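Local structure of protein HRI1 (Saccharomyces cerevisiae, 3RBY) at residues V108-A113 against V124-M129; E60-N65 against V72-N77. The protein is of unknown function and not essential in yeast, but interacts with the kinase HRR25 and may interact with SEC72. All coordinates share one frame; numbering follows the deposited sequence.

Contact 1 (V108-A113 against V124-M129); sequences VEETGA and VSFREM. Unlike the reference sequence in segment 124-129: Met129 (reference Leu).
The ring of Phe126 lies under the backbone of Gly112: Gly112 CA sits 4.1 Å from the ring centroid in a CH-pi contact, and Gly112 N is over the middle of the same face. The edge of the ring meets Glu110, whose OE2 comes within 3.5 Å of Phe126 CE2, the carboxylate standing nearly perpendicular to the ring. With chi1 at 68°, CG of Phe126 is held between its own backbone N and carbonyl carbon, which turns the ring in beneath the neighbouring strand. On the other face of the sheet the edge of the Arg127 guanidinium receives Glu109: Arg127 NH2 reaches Glu109 OE1 at 2.7 Å, a salt bridge in which the nitrogen comes to the oxygen from above the carboxylate plane. The two segments form an antiparallel beta hairpin in the larger sheet of HRI1, paired by backbone bonds such as Glu110 N to Glu128 O (2.7 Å). Met129, where the reference has leucine, lays SD against Glu109 CB at 3.6 Å, and Pro17 of the second subunit packs on Glu109 and Arg127. Beside the ring, Glu110 and Glu128 run side by side with their OE1 atoms 3.4 Å apart. Trp130 NE1 bonds to Glu110 OE1 and Arg37 makes a salt bridge with Glu128 OE2, so outside partners probably ease this carboxylate pair.

Contact 2 (E60-N65 against V72-N77); sequences ETVKAN and VTQDFN
Val62 sets its CG2 over one face of the Phe76 ring, 3.7 Å from the centroid and offset toward the rim. With chi1 at 53°, CG1 of Val62 is wedged between its backbone N and carbonyl carbon, which puts CG2 anti to the N and over the ring. Next along the same face of the sheet, Gln74 OE1 lies 3.9 Å from Val62 CG2. An alanine in place of Phe76 would remove the ring and is likely to leave Val62 CG2 without its apolar support. Between the side chains runs the backbone pairing of an antiparallel beta hairpin, with Lys63 and Asp75 exchanging two bonds, and Asn77 N giving an almost straight one to Thr61 O (2.9 Å, 174°) where the pairing ends.

Lys63 and Asp75 share the other face, but Lys63 NZ approaches Asp75 CB at 3.6 Å and stays 4.9 Å from Asp75 OD1, with no direct salt bridge. A water accepts from Lys63 NZ at 2.7 Å and donates to Asp75 O, while Glu95 makes the salt bridge to the ammonium. A second water joins Asp75 OD1 to Thr73 OG1. Further out, Tyr33 meets the Phe76 ring edge-to-face and Phe78 brings up another ring, while strand 96-102 pairs with 72-76 along its other side. Charge on this surface hairpin is thus handled through water and Glu95, which suggests that strand pairing and the Val62-Phe76 packing, more than a direct Lys63-Asp75 attraction, hold the two segments together.

From the N terminus, the chain lays down strands 4-12, 24-27, 33-38 and 51-57 before contact 2 closes the short turn between 62-66 and 71-76. It then passes through 80-81 and the helix 82-86 to strand 96-102, which pairs with 71-76, and on to 108-114. Contact 1 next closes the longer connection to 124-132. The two hairpins follow in series, neither nesting nor crossing. Strand 96-102 lies between them in one antiparallel sheet, with 62-66 an outermost strand within this chain and 124-132 next to the N-terminal strand 4-12. Contact centres are about 15 Å apart, and their nearest atoms, about 5 Å apart, do not touch.

Contact 1 (V108-A113 against V124-M129)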
# COMPACT_ATOMS: atom_id res chain seq x y z
N VAL A 108 3.87 7.37 3.87
CA VAL A 108 3.89 8.71 4.45
C VAL A 108 2.65 8.94 5.29
O VAL A 108 1.51 8.87 4.79
CB VAL A 108 3.93 9.80 3.36
CG1 VAL A 108 4.09 11.20 4.01
CG2 VAL A 108 5.05 9.54 2.36
N GLU A 109 2.86 9.22 6.58
CA GLU A 109 1.73 9.50 7.47
C GLU A 109 1.36 10.99 7.42
O GLU A 109 2.19 11.85 7.76
CB GLU A 109 2.08 9.10 8.92
CG GLU A 109 1.00 9.51 9.93
CD GLU A 109 1.46 9.38 11.38
OE1 GLU A 109 0.97 8.46 12.08
OE2 GLU A 109 2.30 10.19 11.82
N GLU A 110 0.13 11.28 7.01
CA GLU A 110 -0.39 12.64 7.09
C GLU A 110 -1.29 12.78 8.33
O GLU A 110 -2.20 11.97 8.52
CB GLU A 110 -1.20 13.02 5.84
CG GLU A 110 -1.93 14.35 5.96
CD GLU A 110 -3.04 14.52 4.93
OE1 GLU A 110 -3.29 13.59 4.13
OE2 GLU A 110 -3.68 15.60 4.93
N THR A 111 -1.03 13.79 9.15
CA THR A 111 -1.86 14.04 10.32
C THR A 111 -2.29 15.50 10.38
O THR A 111 -1.68 16.36 9.73
CB THR A 111 -1.12 13.71 11.63
OG1 THR A 111 0.09 14.48 11.70
CG2 THR A 111 -0.80 12.23 11.68
N GLY A 112 -3.34 15.76 11.15
CA GLY A 112 -3.79 17.12 11.36
C GLY A 112 -5.09 17.20 12.16
O GLY A 112 -5.68 16.19 12.55
N ALA A 113 -5.53 18.44 12.40
CA ALA A 113 -6.81 18.69 13.06
C ALA A 113 -7.72 19.45 12.11
O ALA A 113 -7.27 20.08 11.15
CB ALA A 113 -6.59 19.48 14.35
N VAL A 124 -11.42 17.99 15.47
CA VAL A 124 -11.27 16.58 15.17
C VAL A 124 -9.90 16.33 14.53
O VAL A 124 -9.61 16.84 13.44
CB VAL A 124 -12.38 16.09 14.22
CG1 VAL A 124 -12.30 14.57 14.02
CG2 VAL A 124 -13.76 16.50 14.74
N SER A 125 -9.07 15.55 15.20
CA SER A 125 -7.79 15.15 14.66
C SER A 125 -8.00 13.98 13.69
O SER A 125 -8.86 13.11 13.91
CB SER A 125 -6.84 14.74 15.79
OG SER A 125 -7.14 13.43 16.24
N PHE A 126 -7.22 13.96 12.61
CA PHE A 126 -7.31 12.90 11.62
C PHE A 126 -5.93 12.35 11.26
O PHE A 126 -4.90 12.99 11.52
CB PHE A 126 -8.01 13.38 10.34
CG PHE A 126 -7.22 14.39 9.55
CD1 PHE A 126 -7.37 15.76 9.79
CD2 PHE A 126 -6.33 13.97 8.56
CE1 PHE A 126 -6.63 16.69 9.05
CE2 PHE A 126 -5.60 14.90 7.83
CZ PHE A 126 -5.75 16.26 8.07
N ARG A 127 -5.94 11.17 10.66
CA ARG A 127 -4.72 10.59 10.11
C ARG A 127 -5.00 9.89 8.79
O ARG A 127 -6.01 9.23 8.62
CB ARG A 127 -4.03 9.63 11.08
CG ARG A 127 -3.07 8.68 10.37
CD ARG A 127 -2.15 7.96 11.33
NE ARG A 127 -2.81 7.65 12.59
CZ ARG A 127 -2.29 7.91 13.78
NH1 ARG A 127 -2.96 7.60 14.88
NH2 ARG A 127 -1.09 8.47 13.86
N GLU A 128 -4.08 10.06 7.86
CA GLU A 128 -4.18 9.41 6.57
C GLU A 128 -2.84 8.80 6.24
O GLU A 128 -1.81 9.44 6.41
CB GLU A 128 -4.60 10.41 5.50
CG GLU A 128 -6.07 10.66 5.53
CD GLU A 128 -6.48 11.89 4.77
OE1 GLU A 128 -6.39 12.98 5.35
OE2 GLU A 128 -6.88 11.76 3.59
N MET A 129 -2.87 7.56 5.77
CA MET A 129 -1.66 6.89 5.36
C MET A 129 -1.58 6.86 3.84
O MET A 129 -2.56 6.54 3.16
CB MET A 129 -1.62 5.48 5.93
CG MET A 129 -0.30 5.11 6.59
SD MET A 129 0.13 6.26 7.90
CE MET A 129 -1.45 6.37 8.68

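Contact 2 (E60-N65 against V72-N77)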
# COMPACT_ATOMS: atom_id res chain seq x y z
N GLU A 60 0.50 27.95 -5.25
CA GLU A 60 0.49 29.00 -4.22
C GLU A 60 -0.57 28.77 -3.14
O GLU A 60 -0.58 29.48 -2.13
CB GLU A 60 0.33 30.40 -4.82
CG GLU A 60 -1.12 30.79 -5.14
CD GLU A 60 -1.63 30.10 -6.39
OE1 GLU A 60 -0.81 29.49 -7.14
OE2 GLU A 60 -2.86 30.17 -6.63
N THR A 61 -1.46 27.80 -3.33
CA THR A 61 -2.53 27.57 -2.34
C THR A 61 -2.12 26.63 -1.20
O THR A 61 -2.93 26.31 -0.33
CB THR A 61 -3.82 27.04 -2.98
OG1 THR A 61 -3.59 25.75 -3.56
CG2 THR A 61 -4.30 28.01 -4.05
N VAL A 62 -0.86 26.20 -1.21
CA VAL A 62 -0.37 25.36 -0.12
C VAL A 62 1.04 25.79 0.23
O VAL A 62 1.88 25.97 -0.65
CB VAL A 62 -0.44 23.84 -0.46
CG1 VAL A 62 0.25 23.53 -1.79
CG2 VAL A 62 0.15 23.01 0.66
N LYS A 63 1.30 25.98 1.52
CA LYS A 63 2.64 26.33 1.97
C LYS A 63 3.29 25.08 2.49
O LYS A 63 2.95 24.59 3.57
CB LYS A 63 2.63 27.41 3.06
CG LYS A 63 1.62 28.53 2.85
CD LYS A 63 1.32 29.23 4.20
CE LYS A 63 -0.04 29.93 4.23
NZ LYS A 63 -1.15 29.03 4.68
N ALA A 64 4.24 24.57 1.70
CA ALA A 64 5.04 23.41 2.09
C ALA A 64 6.31 23.84 2.79
O ALA A 64 7.03 24.69 2.25
CB ALA A 64 5.32 22.59 0.82
N ASN A 65 6.61 23.16 3.85
CA ASN A 65 7.85 23.46 4.53
C ASN A 65 8.49 22.24 5.16
O ASN A 65 7.86 21.52 5.93
CB ASN A 65 7.64 24.58 5.55
CG ASN A 65 8.84 25.48 5.65
OD1 ASN A 65 9.65 25.34 6.56
ND2 ASN A 65 8.98 26.39 4.67
N VAL A 72 7.46 17.25 7.12
CA VAL A 72 7.17 18.47 6.38
C VAL A 72 5.74 18.92 6.68
O VAL A 72 4.87 18.11 6.99
CB VAL A 72 7.44 18.32 4.86
CG1 VAL A 72 8.16 17.02 4.56
CG2 VAL A 72 6.17 18.47 4.03
N THR A 73 5.52 20.22 6.62
CA THR A 73 4.23 20.79 6.96
C THR A 73 3.58 21.30 5.69
O THR A 73 4.24 21.82 4.80
CB THR A 73 4.35 21.96 7.95
OG1 THR A 73 5.25 22.95 7.42
CG2 THR A 73 4.85 21.46 9.30
N GLN A 74 2.27 21.15 5.62
CA GLN A 74 1.58 21.65 4.46
C GLN A 74 0.33 22.34 4.93
O GLN A 74 -0.52 21.74 5.61
CB GLN A 74 1.28 20.51 3.48
CG GLN A 74 2.53 19.79 2.97
CD GLN A 74 2.26 18.98 1.72
OE1 GLN A 74 1.74 19.50 0.73
NE2 GLN A 74 2.57 17.68 1.76
N ASP A 75 0.23 23.61 4.58
CA ASP A 75 -0.88 24.44 5.02
C ASP A 75 -1.74 24.75 3.83
O ASP A 75 -1.32 25.44 2.89
CB ASP A 75 -0.31 25.66 5.71
CG ASP A 75 0.59 25.28 6.86
OD1 ASP A 75 1.73 25.78 6.94
OD2 ASP A 75 0.17 24.42 7.68
N PHE A 76 -2.93 24.17 3.83
CA PHE A 76 -3.80 24.23 2.66
C PHE A 76 -4.87 25.29 2.76
O PHE A 76 -5.57 25.39 3.77
CB PHE A 76 -4.49 22.88 2.42
CG PHE A 76 -3.56 21.79 1.98
CD1 PHE A 76 -2.99 20.93 2.90
CD2 PHE A 76 -3.27 21.60 0.63
CE1 PHE A 76 -2.13 19.92 2.50
CE2 PHE A 76 -2.41 20.59 0.22
CZ PHE A 76 -1.84 19.75 1.15
N ASN A 77 -5.00 26.06 1.69
CA ASN A 77 -6.20 26.85 1.45
C ASN A 77 -6.75 26.47 0.08
O ASN A 77 -6.37 27.06 -0.94
CB ASN A 77 -5.91 28.35 1.55
CG ASN A 77 -5.66 28.79 2.98
OD1 ASN A 77 -4.51 28.90 3.40
ND2 ASN A 77 -6.74 29.01 3.74
O HOH W 1 3.86 24.58 5.83
O HOH W 2 -1.94 28.14 2.28